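Local structure of T cell receptor mu chain (Monodelphis domestica, 7L15) at residues L60-S68 with T73-R81; Q27-T38 with K85-G96. The protein forms the mu half of a marsupial gamma-mu T cell receptor, pairing with a gamma chain, and probably contributes an immunoglobulin V domain to antigen recognition. All blocks are in the same frame, centred on the assembly; numbering follows the deposited sequence.

In the fold
Both contacts illustrate how an immunoglobulin V domain is closed: contact 2 joins two neighbouring strands within a sheet, while contact 1 crosses from strand 77-82 of that layer to strand 60-65 of the facing one. Their centres lie 11 Å apart, and strands 77-82 and 87-92, consecutive in the chain, connect them. Here Ser80 O and Phe89 N approach to 2.8 Å, as do Thr78 O and Gln91 N, both probable hydrogen bonds of an antiparallel pair. Along the chain, contact 1 is nested inside the loop closed by contact 2. The glycan hangs from contact 1 on Asn66; the side chain of Ile88 in contact 2 is about 12 Å from it.

Contact 1 (L60-S68 with T73-R81); sequences LWLTGLNSS and TEGRITSSR. With NAG (2-acetamido-2-deoxy-beta-D-glucopyranose), chain D.
A single hydroxyl-to-hydroxyl bond, Ser79 OG donating to Thr63 OG1 at 2.9 Å, bridges two strands that run in roughly the same direction, 29° apart, with their axes 6.5 Å away from each other at the closest point. Thr63 OG1 also bonds to Asp71 O, which makes this threonine a polar relay between three strands. Its methyl serves the other purpose: CG2 rests on Ile77 CG2 at 3.7 Å. At one end, Thr73 N donates to Leu62 O (2.9 Å), and Trp61 lies obliquely beside the same nitrogen and also packs on Val104 of the gamma chain. In V-set terms this is the meeting of C' with D, the latter in the opposite sheet of the sandwich. Farther along, Leu65 CD1 lies against the aliphatic part of Arg81, 3.7 Å from CD. Bending at chi3 (65°) carries the arginine's guanidinium beneath the backbone of Ser67, which passes over one of its faces; NH1 bonds to Lys44 O and NE pairs with Asp83. Next to Leu65 the chain bears its glycan: Asn66 ND2 is bonded to NAG C1 at 1.4 Å, in an Asn-X-Ser sequon. Asn66 OD1 is gripped by Ser68 N at 2.8 Å, closing an Asx turn, and by Ser68 OG at 3.1 Å, while ND2 hydrogen-bonds to Gln47 OE1.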
loop_
_atom_site.group_PDB
_atom_site.type_symbol
_atom_site.label_atom_id
_atom_site.label_comp_id
_atom_site.label_asym_id
_atom_site.label_seq_id
_atom_site.Cartn_x
_atom_site.Cartn_y
_atom_site.Cartn_z
ATOM N N LEU A 60 -10.709 3.317 0.531
ATOM C CA LEU A 60 -11.177 4.635 0.144
ATOM C C LEU A 60 -12.549 4.531 -0.506
ATOM O O LEU A 60 -12.747 3.751 -1.440
ATOM C CB LEU A 60 -10.170 5.297 -0.807
ATOM C CG LEU A 60 -10.300 6.796 -1.105
ATOM C CD1 LEU A 60 -10.294 7.633 0.171
ATOM C CD2 LEU A 60 -9.164 7.196 -2.045
ATOM N N TRP A 61 -13.493 5.318 -0.016
ATOM C CA TRP A 61 -14.770 5.439 -0.698
ATOM C C TRP A 61 -14.584 6.113 -2.058
ATOM O O TRP A 61 -13.871 7.108 -2.179
ATOM C CB TRP A 61 -15.736 6.236 0.168
ATOM C CG TRP A 61 -17.060 6.486 -0.465
ATOM C CD1 TRP A 61 -18.118 5.637 -0.505
ATOM C CD2 TRP A 61 -17.471 7.681 -1.140
ATOM N NE1 TRP A 61 -19.176 6.229 -1.163
ATOM C CE2 TRP A 61 -18.801 7.483 -1.565
ATOM C CE3 TRP A 61 -16.841 8.895 -1.427
ATOM C CZ2 TRP A 61 -19.519 8.459 -2.266
ATOM C CZ3 TRP A 61 -17.556 9.871 -2.130
ATOM C CH2 TRP A 61 -18.883 9.643 -2.538
ATOM N N LEU A 62 -15.234 5.565 -3.085
ATOM C CA LEU A 62 -15.169 6.110 -4.435
ATOM C C LEU A 62 -16.471 6.743 -4.890
ATOM O O LEU A 62 -16.452 7.835 -5.464
ATOM C CB LEU A 62 -14.792 5.018 -5.439
ATOM C CG LEU A 62 -13.464 4.306 -5.254
ATOM C CD1 LEU A 62 -13.317 3.324 -6.379
ATOM C CD2 LEU A 62 -12.340 5.304 -5.236
ATOM N N THR A 63 -17.595 6.053 -4.687
ATOM C CA THR A 63 -18.898 6.468 -5.192
ATOM C C THR A 63 -19.950 5.544 -4.593
ATOM O O THR A 63 -19.632 4.461 -4.105
ATOM C CB THR A 63 -18.953 6.425 -6.727
ATOM O OG1 THR A 63 -20.285 6.704 -7.181
ATOM C CG2 THR A 63 -18.526 5.076 -7.237
ATOM N N GLY A 64 -21.206 5.997 -4.613
ATOM C CA GLY A 64 -22.293 5.172 -4.113
ATOM C C GLY A 64 -23.614 5.678 -4.633
ATOM O O GLY A 64 -23.688 6.746 -5.243
ATOM N N LEU A 65 -24.669 4.901 -4.391
ATOM C CA LEU A 65 -25.966 5.303 -4.918
ATOM C C LEU A 65 -27.084 4.539 -4.232
ATOM O O LEU A 65 -26.881 3.456 -3.672
ATOM C CB LEU A 65 -26.055 5.096 -6.436
ATOM C CG LEU A 65 -26.241 3.687 -7.006
ATOM C CD1 LEU A 65 -26.620 3.739 -8.480
ATOM C CD2 LEU A 65 -25.002 2.840 -6.823
ATOM N N ASN A 66 -28.262 5.157 -4.258
ATOM C CA ASN A 66 -29.525 4.491 -3.970
ATOM C C ASN A 66 -30.489 4.904 -5.081
ATOM O O ASN A 66 -30.091 5.418 -6.135
ATOM C CB ASN A 66 -30.036 4.814 -2.559
ATOM C CG ASN A 66 -30.215 6.306 -2.311
ATOM O OD1 ASN A 66 -30.702 7.049 -3.165
ATOM N ND2 ASN A 66 -29.812 6.747 -1.118
ATOM N N SER A 67 -31.788 4.692 -4.855
ATOM C CA SER A 67 -32.763 4.928 -5.910
ATOM C C SER A 67 -33.019 6.410 -6.153
ATOM O O SER A 67 -33.556 6.753 -7.208
ATOM C CB SER A 67 -34.100 4.221 -5.601
ATOM O OG SER A 67 -34.735 4.785 -4.467
ATOM N N SER A 68 -32.631 7.296 -5.228
ATOM C CA SER A 68 -32.895 8.719 -5.401
ATOM C C SER A 68 -31.650 9.574 -5.620
ATOM O O SER A 68 -31.767 10.662 -6.192
ATOM C CB SER A 68 -33.673 9.277 -4.195
ATOM O OG SER A 68 -32.936 9.159 -2.992
ATOM N N THR A 73 -16.418 10.734 -5.575
ATOM C CA THR A 73 -15.258 11.428 -5.054
ATOM C C THR A 73 -14.610 12.319 -6.118
ATOM O O THR A 73 -13.999 13.331 -5.772
ATOM C CB THR A 73 -14.302 10.359 -4.491
ATOM O OG1 THR A 73 -13.434 10.927 -3.503
ATOM C CG2 THR A 73 -13.497 9.729 -5.590
ATOM N N GLU A 74 -14.760 11.987 -7.406
ATOM C CA GLU A 74 -14.163 12.742 -8.505
ATOM C C GLU A 74 -15.104 12.733 -9.705
ATOM O O GLU A 74 -15.904 11.815 -9.880
ATOM C CB GLU A 74 -12.821 12.149 -8.964
ATOM C CG GLU A 74 -11.733 11.963 -7.929
ATOM C CD GLU A 74 -10.494 11.302 -8.546
ATOM O OE1 GLU A 74 -10.186 11.609 -9.717
ATOM O OE2 GLU A 74 -9.844 10.466 -7.884
ATOM N N GLY A 75 -14.943 13.728 -10.582
ATOM C CA GLY A 75 -15.769 13.788 -11.782
ATOM C C GLY A 75 -15.644 12.570 -12.685
ATOM O O GLY A 75 -16.630 12.123 -13.278
ATOM N N ARG A 76 -14.435 12.026 -12.820
ATOM C CA ARG A 76 -14.210 10.896 -13.719
ATOM C C ARG A 76 -14.797 9.568 -13.193
ATOM O O ARG A 76 -14.785 8.575 -13.933
ATOM C CB ARG A 76 -12.710 10.749 -14.002
ATOM C CG ARG A 76 -11.869 10.367 -12.785
ATOM C CD ARG A 76 -10.345 10.511 -13.003
ATOM N NE ARG A 76 -9.681 10.020 -11.795
ATOM C CZ ARG A 76 -9.108 8.825 -11.661
ATOM N NH1 ARG A 76 -9.050 7.975 -12.683
ATOM N NH2 ARG A 76 -8.579 8.487 -10.491
ATOM N N ILE A 77 -15.350 9.543 -11.976
ATOM C CA ILE A 77 -15.877 8.341 -11.324
ATOM C C ILE A 77 -17.399 8.428 -11.245
ATOM O O ILE A 77 -17.940 9.439 -10.779
ATOM C CB ILE A 77 -15.295 8.192 -9.910
ATOM C CG1 ILE A 77 -13.764 8.090 -9.966
ATOM C CG2 ILE A 77 -15.969 7.009 -9.150
ATOM C CD1 ILE A 77 -13.107 7.809 -8.635
ATOM N N THR A 78 -18.096 7.377 -11.684
ATOM C CA THR A 78 -19.555 7.346 -11.573
ATOM C C THR A 78 -20.026 5.914 -11.327
ATOM O O THR A 78 -19.301 4.945 -11.555
ATOM C CB THR A 78 -20.269 7.908 -12.824
ATOM O OG1 THR A 78 -19.811 7.218 -13.985
ATOM C CG2 THR A 78 -20.013 9.417 -13.020
ATOM N N SER A 79 -21.261 5.793 -10.860
ATOM C CA SER A 79 -21.880 4.494 -10.679
ATOM C C SER A 79 -23.315 4.557 -11.189
ATOM O O SER A 79 -23.880 5.631 -11.370
ATOM C CB SER A 79 -21.832 4.054 -9.215
ATOM O OG SER A 79 -22.371 5.063 -8.391
ATOM N N SER A 80 -23.898 3.393 -11.443
ATOM C CA SER A 80 -25.251 3.346 -11.978
ATOM C C SER A 80 -25.848 1.987 -11.651
ATOM O O SER A 80 -25.151 1.075 -11.189
ATOM C CB SER A 80 -25.259 3.604 -13.488
ATOM O OG SER A 80 -24.437 2.661 -14.152
ATOM N N ARG A 81 -27.146 1.858 -11.936
ATOM C CA ARG A 81 -27.975 0.743 -11.497
ATOM C C ARG A 81 -28.762 0.137 -12.652
ATOM O O ARG A 81 -29.245 0.855 -13.531
ATOM C CB ARG A 81 -28.961 1.203 -10.436
ATOM C CG ARG A 81 -28.717 0.601 -9.091
ATOM C CD ARG A 81 -29.448 1.363 -8.006
ATOM N NE ARG A 81 -30.896 1.277 -8.137
ATOM C CZ ARG A 81 -31.731 1.187 -7.104
ATOM N NH1 ARG A 81 -31.249 1.150 -5.870
ATOM N NH2 ARG A 81 -33.045 1.129 -7.301
HETATM C C1 NAG D . -29.918 8.121 -0.681
HETATM C C2 NAG D . -31.038 8.235 0.380
HETATM C C3 NAG D . -31.125 9.662 0.926
HETATM C C4 NAG D . -29.759 10.121 1.413
HETATM C C5 NAG D . -28.775 10.015 0.255
HETATM C C6 NAG D . -27.380 10.494 0.585
HETATM C C7 NAG D . -32.882 6.636 0.092
HETATM C C8 NAG D . -34.183 6.358 -0.597
HETATM N N2 NAG D . -32.315 7.817 -0.179
HETATM O O3 NAG D . -32.061 9.725 1.996
HETATM O O4 NAG D . -29.820 11.452 1.912
HETATM O O5 NAG D . -28.677 8.640 -0.144
HETATM O O6 NAG D . -26.781 9.726 1.618
HETATM O O7 NAG D . -32.369 5.832 0.864
#

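Contact 2 (Q27-T38 with K85-G96); sequences QAGKTLSLKCQT and KNQIFLQIEDLG
Leu95 is the bump that plugs one end of this strand pair: its CD2 presses on Leu32 CB at 3.7 Å, and its CG sits 3.3 Å from Lys30 O, whose carbonyl also takes the Leu95 N-H. Beyond it the apolar face continues as a run of adjoining branches. Leu34 and Leu90 run abreast, Leu34 CD1 meeting Leu90 CD2 at 3.8 Å, and Ile88 CG1 settles against Cys36 CB. Tyr103 and Trp50 of the opposing sheet pack onto this surface, and Cys36 is joined to Cys105 by the disulfide that pins the two sheets of an immunoglobulin domain together. The backbones are the B and E strands of the V-set fold, antiparallel, with reciprocal bonds at Leu32 with Ile92, Leu34 with Leu90 and Cys36 with Ile88. On the other face Lys35 runs alongside the Phe89 ring, its CD 3.7 Å from CE2, then bends at chi3 (61°) across the amide of Gln87. That amide donates through NE2 to Gln37 OE1 at 3.0 Å, coming from above the carbonyl plane rather than within it, and Gln37 in turn gives its NE2 to Lys85 O. The strand end is clasped twice, since Asn86 O accepts from both Thr38 N and Thr38 OG1, the latter at 2.7 Å. Back at the Leu95 end, the type II turn from Gln27 to Lys30 lets Gly29 N bond to Leu95 O at 2.7 Å, while a water links Gly29 O, Thr31 OG1 and Asp94 N.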
loop_
_atom_site.group_PDB
_atom_site.type_symbol
_atom_site.label_atom_id
_atom_site.label_comp_id
_atom_site.label_asym_id
_atom_site.label_seq_id
_atom_site.Cartn_x
_atom_site.Cartn_y
_atom_site.Cartn_z
ATOM N N GLN A 27 -4.747 -0.472 -19.370
ATOM C CA GLN A 27 -3.776 0.539 -19.753
ATOM C C GLN A 27 -4.238 1.888 -19.236
ATOM O O GLN A 27 -5.436 2.199 -19.271
ATOM C CB GLN A 27 -3.613 0.600 -21.276
ATOM C CG GLN A 27 -3.113 -0.694 -21.901
ATOM C CD GLN A 27 -3.108 -0.635 -23.419
ATOM O OE1 GLN A 27 -3.340 0.421 -24.024
ATOM N NE2 GLN A 27 -2.852 -1.772 -24.043
ATOM N N ALA A 28 -3.278 2.687 -18.770
ATOM C CA ALA A 28 -3.561 4.053 -18.367
ATOM C C ALA A 28 -4.271 4.810 -19.484
ATOM O O ALA A 28 -4.004 4.598 -20.672
ATOM C CB ALA A 28 -2.258 4.767 -17.980
ATOM N N GLY A 29 -5.186 5.696 -19.093
ATOM C CA GLY A 29 -6.035 6.398 -20.033
ATOM C C GLY A 29 -7.319 5.679 -20.382
ATOM O O GLY A 29 -8.268 6.320 -20.857
ATOM N N LYS A 30 -7.391 4.373 -20.147
ATOM C CA LYS A 30 -8.609 3.654 -20.484
ATOM C C LYS A 30 -9.680 3.865 -19.417
ATOM O O LYS A 30 -9.444 4.433 -18.346
ATOM C CB LYS A 30 -8.334 2.159 -20.654
ATOM C CG LYS A 30 -7.458 1.812 -21.859
ATOM C CD LYS A 30 -8.236 1.857 -23.146
ATOM C CE LYS A 30 -7.578 0.990 -24.206
ATOM N NZ LYS A 30 -7.502 1.736 -25.484
ATOM N N THR A 31 -10.876 3.389 -19.720
ATOM C CA THR A 31 -12.003 3.499 -18.815
ATOM C C THR A 31 -12.202 2.175 -18.092
ATOM O O THR A 31 -12.220 1.112 -18.718
ATOM C CB THR A 31 -13.260 3.905 -19.577
ATOM O OG1 THR A 31 -13.100 5.252 -20.046
ATOM C CG2 THR A 31 -14.509 3.814 -18.671
ATOM N N LEU A 32 -12.332 2.244 -16.776
ATOM C CA LEU A 32 -12.659 1.077 -15.976
ATOM C C LEU A 32 -14.176 0.919 -15.924
ATOM O O LEU A 32 -14.887 1.881 -15.636
ATOM C CB LEU A 32 -12.082 1.234 -14.571
ATOM C CG LEU A 32 -12.312 0.063 -13.617
ATOM C CD1 LEU A 32 -11.616 -1.174 -14.166
ATOM C CD2 LEU A 32 -11.804 0.414 -12.236
ATOM N N SER A 33 -14.670 -0.288 -16.203
ATOM C CA SER A 33 -16.089 -0.609 -16.053
ATOM C C SER A 33 -16.232 -1.872 -15.216
ATOM O O SER A 33 -15.877 -2.957 -15.674
ATOM C CB SER A 33 -16.759 -0.810 -17.413
ATOM O OG SER A 33 -16.327 0.166 -18.337
ATOM N N LEU A 34 -16.779 -1.751 -14.007
ATOM C CA LEU A 34 -16.978 -2.910 -13.152
ATOM C C LEU A 34 -18.464 -3.160 -12.952
ATOM O O LEU A 34 -19.285 -2.241 -13.014
ATOM C CB LEU A 34 -16.298 -2.735 -11.788
ATOM C CG LEU A 34 -14.787 -2.461 -11.832
ATOM C CD1 LEU A 34 -14.151 -2.486 -10.446
ATOM C CD2 LEU A 34 -14.089 -3.458 -12.734
ATOM N N LYS A 35 -18.801 -4.417 -12.701
ATOM C CA LYS A 35 -20.167 -4.807 -12.399
ATOM C C LYS A 35 -20.190 -5.473 -11.029
ATOM O O LYS A 35 -19.263 -6.201 -10.669
ATOM C CB LYS A 35 -20.734 -5.754 -13.477
ATOM C CG LYS A 35 -22.090 -6.337 -13.110
ATOM C CD LYS A 35 -22.789 -6.991 -14.296
ATOM C CE LYS A 35 -21.982 -8.141 -14.853
ATOM N NZ LYS A 35 -22.861 -9.136 -15.513
ATOM N N CYS A 36 -21.235 -5.207 -10.258
ATOM C CA CYS A 36 -21.483 -5.907 -9.005
ATOM C C CYS A 36 -22.873 -6.529 -9.077
ATOM O O CYS A 36 -23.875 -5.816 -9.051
ATOM C CB CYS A 36 -21.364 -4.967 -7.816
ATOM S SG CYS A 36 -21.844 -5.726 -6.193
ATOM N N GLN A 37 -22.923 -7.856 -9.164
ATOM C CA GLN A 37 -24.168 -8.612 -9.149
ATOM C C GLN A 37 -24.601 -8.841 -7.705
ATOM O O GLN A 37 -23.845 -9.423 -6.917
ATOM C CB GLN A 37 -23.964 -9.946 -9.861
ATOM C CG GLN A 37 -25.195 -10.828 -9.844
ATOM C CD GLN A 37 -26.259 -10.318 -10.773
ATOM O OE1 GLN A 37 -26.112 -10.403 -11.992
ATOM N NE2 GLN A 37 -27.327 -9.756 -10.212
ATOM N N THR A 38 -25.803 -8.388 -7.351
ATOM C CA THR A 38 -26.287 -8.541 -5.988
ATOM C C THR A 38 -27.395 -9.581 -5.916
ATOM O O THR A 38 -28.036 -9.921 -6.915
ATOM C CB THR A 38 -26.804 -7.215 -5.420
ATOM O OG1 THR A 38 -28.098 -6.941 -5.949
ATOM C CG2 THR A 38 -25.885 -6.100 -5.781
ATOM N N LYS A 85 -32.051 -6.451 -13.150
ATOM C CA LYS A 85 -31.008 -7.445 -12.966
ATOM C C LYS A 85 -30.338 -7.369 -11.596
ATOM O O LYS A 85 -29.454 -8.181 -11.313
ATOM C CB LYS A 85 -29.959 -7.312 -14.088
ATOM C CG LYS A 85 -30.120 -8.321 -15.239
ATOM C CD LYS A 85 -29.478 -7.832 -16.546
ATOM C CE LYS A 85 -29.219 -8.980 -17.534
ATOM N NZ LYS A 85 -27.853 -8.911 -18.173
ATOM N N ASN A 86 -30.735 -6.424 -10.735
ATOM C CA ASN A 86 -30.151 -6.290 -9.398
ATOM C C ASN A 86 -28.628 -6.086 -9.453
ATOM O O ASN A 86 -27.876 -6.631 -8.644
ATOM C CB ASN A 86 -30.502 -7.496 -8.522
ATOM C CG ASN A 86 -31.966 -7.514 -8.078
ATOM O OD1 ASN A 86 -32.802 -6.775 -8.587
ATOM N ND2 ASN A 86 -32.268 -8.366 -7.107
ATOM N N GLN A 87 -28.165 -5.270 -10.388
ATOM C CA GLN A 87 -26.743 -4.984 -10.528
ATOM C C GLN A 87 -26.480 -3.497 -10.331
ATOM O O GLN A 87 -27.354 -2.664 -10.588
ATOM C CB GLN A 87 -26.230 -5.410 -11.910
ATOM C CG GLN A 87 -26.506 -6.868 -12.255
ATOM C CD GLN A 87 -26.427 -7.108 -13.749
ATOM O OE1 GLN A 87 -26.701 -6.209 -14.542
ATOM N NE2 GLN A 87 -26.045 -8.315 -14.140
ATOM N N ILE A 88 -25.272 -3.165 -9.854
ATOM C CA ILE A 88 -24.762 -1.800 -9.939
ATOM C C ILE A 88 -23.406 -1.836 -10.622
ATOM O O ILE A 88 -22.692 -2.841 -10.583
ATOM C CB ILE A 88 -24.628 -1.069 -8.586
ATOM C CG1 ILE A 88 -23.379 -1.530 -7.824
ATOM C CG2 ILE A 88 -25.877 -1.240 -7.765
ATOM C CD1 ILE A 88 -22.884 -0.505 -6.823
ATOM N N PHE A 89 -23.056 -0.714 -11.244
ATOM C CA PHE A 89 -21.855 -0.601 -12.055
ATOM C C PHE A 89 -20.977 0.528 -11.551
ATOM O O PHE A 89 -21.441 1.453 -10.879
ATOM C CB PHE A 89 -22.200 -0.375 -13.514
ATOM C CG PHE A 89 -23.157 -1.381 -14.048
ATOM C CD1 PHE A 89 -24.530 -1.203 -13.891
ATOM C CD2 PHE A 89 -22.693 -2.531 -14.675
ATOM C CE1 PHE A 89 -25.423 -2.145 -14.361
ATOM C CE2 PHE A 89 -23.582 -3.487 -15.148
ATOM C CZ PHE A 89 -24.950 -3.292 -14.996
ATOM N N LEU A 90 -19.692 0.413 -11.860
ATOM C CA LEU A 90 -18.715 1.449 -11.584
ATOM C C LEU A 90 -18.065 1.854 -12.895
ATOM O O LEU A 90 -17.763 1.005 -13.740
ATOM C CB LEU A 90 -17.661 0.962 -10.591
ATOM C CG LEU A 90 -16.422 1.831 -10.392
ATOM C CD1 LEU A 90 -16.792 3.071 -9.645
ATOM C CD2 LEU A 90 -15.333 1.083 -9.622
ATOM N N GLN A 91 -17.859 3.146 -13.080
ATOM C CA GLN A 91 -17.104 3.604 -14.232
ATOM C C GLN A 91 -16.071 4.619 -13.790
ATOM O O GLN A 91 -16.405 5.586 -13.104
ATOM C CB GLN A 91 -18.000 4.214 -15.301
ATOM C CG GLN A 91 -17.166 4.859 -16.384
ATOM C CD GLN A 91 -17.991 5.454 -17.506
ATOM O OE1 GLN A 91 -18.419 4.739 -18.420
ATOM N NE2 GLN A 91 -18.207 6.773 -17.451
ATOM N N ILE A 92 -14.815 4.386 -14.166
ATOM C CA ILE A 92 -13.734 5.303 -13.867
ATOM C C ILE A 92 -13.008 5.572 -15.169
ATOM O O ILE A 92 -12.348 4.680 -15.726
ATOM C CB ILE A 92 -12.771 4.772 -12.802
ATOM C CG1 ILE A 92 -13.514 4.545 -11.492
ATOM C CG2 ILE A 92 -11.671 5.788 -12.543
ATOM C CD1 ILE A 92 -12.596 4.175 -10.330
ATOM N N GLU A 93 -13.146 6.787 -15.667
ATOM C CA GLU A 93 -12.462 7.183 -16.879
ATOM C C GLU A 93 -11.050 7.600 -16.547
ATOM O O GLU A 93 -10.741 7.965 -15.409
ATOM C CB GLU A 93 -13.191 8.335 -17.553
ATOM C CG GLU A 93 -14.632 8.025 -17.806
ATOM C CD GLU A 93 -15.180 8.810 -18.959
ATOM O OE1 GLU A 93 -16.121 9.588 -18.730
ATOM O OE2 GLU A 93 -14.660 8.656 -20.091
ATOM N N ASP A 94 -10.193 7.538 -17.571
ATOM C CA ASP A 94 -8.837 8.083 -17.515
ATOM C C ASP A 94 -8.012 7.431 -16.405
ATOM O O ASP A 94 -7.405 8.109 -15.571
ATOM C CB ASP A 94 -8.857 9.610 -17.365
ATOM C CG ASP A 94 -7.514 10.239 -17.714
ATOM O OD1 ASP A 94 -6.674 9.523 -18.291
ATOM O OD2 ASP A 94 -7.286 11.432 -17.416
ATOM N N LEU A 95 -7.985 6.095 -16.411
ATOM C CA LEU A 95 -7.248 5.354 -15.395
ATOM C C LEU A 95 -5.778 5.754 -15.376
ATOM O O LEU A 95 -5.159 5.987 -16.420
ATOM C CB LEU A 95 -7.344 3.850 -15.653
ATOM C CG LEU A 95 -8.655 3.116 -15.388
ATOM C CD1 LEU A 95 -8.523 1.681 -15.895
ATOM C CD2 LEU A 95 -8.951 3.144 -13.904
ATOM N N GLY A 96 -5.213 5.800 -14.170
ATOM C CA GLY A 96 -3.786 5.956 -13.992
ATOM C C GLY A 96 -3.285 4.954 -12.969
ATOM O O GLY A 96 -4.055 4.155 -12.420
HETATM O O HOH W 1 -11.211 6.809 -20.299
HETATM O O HOH W 2 -18.609 2.162 -18.121
#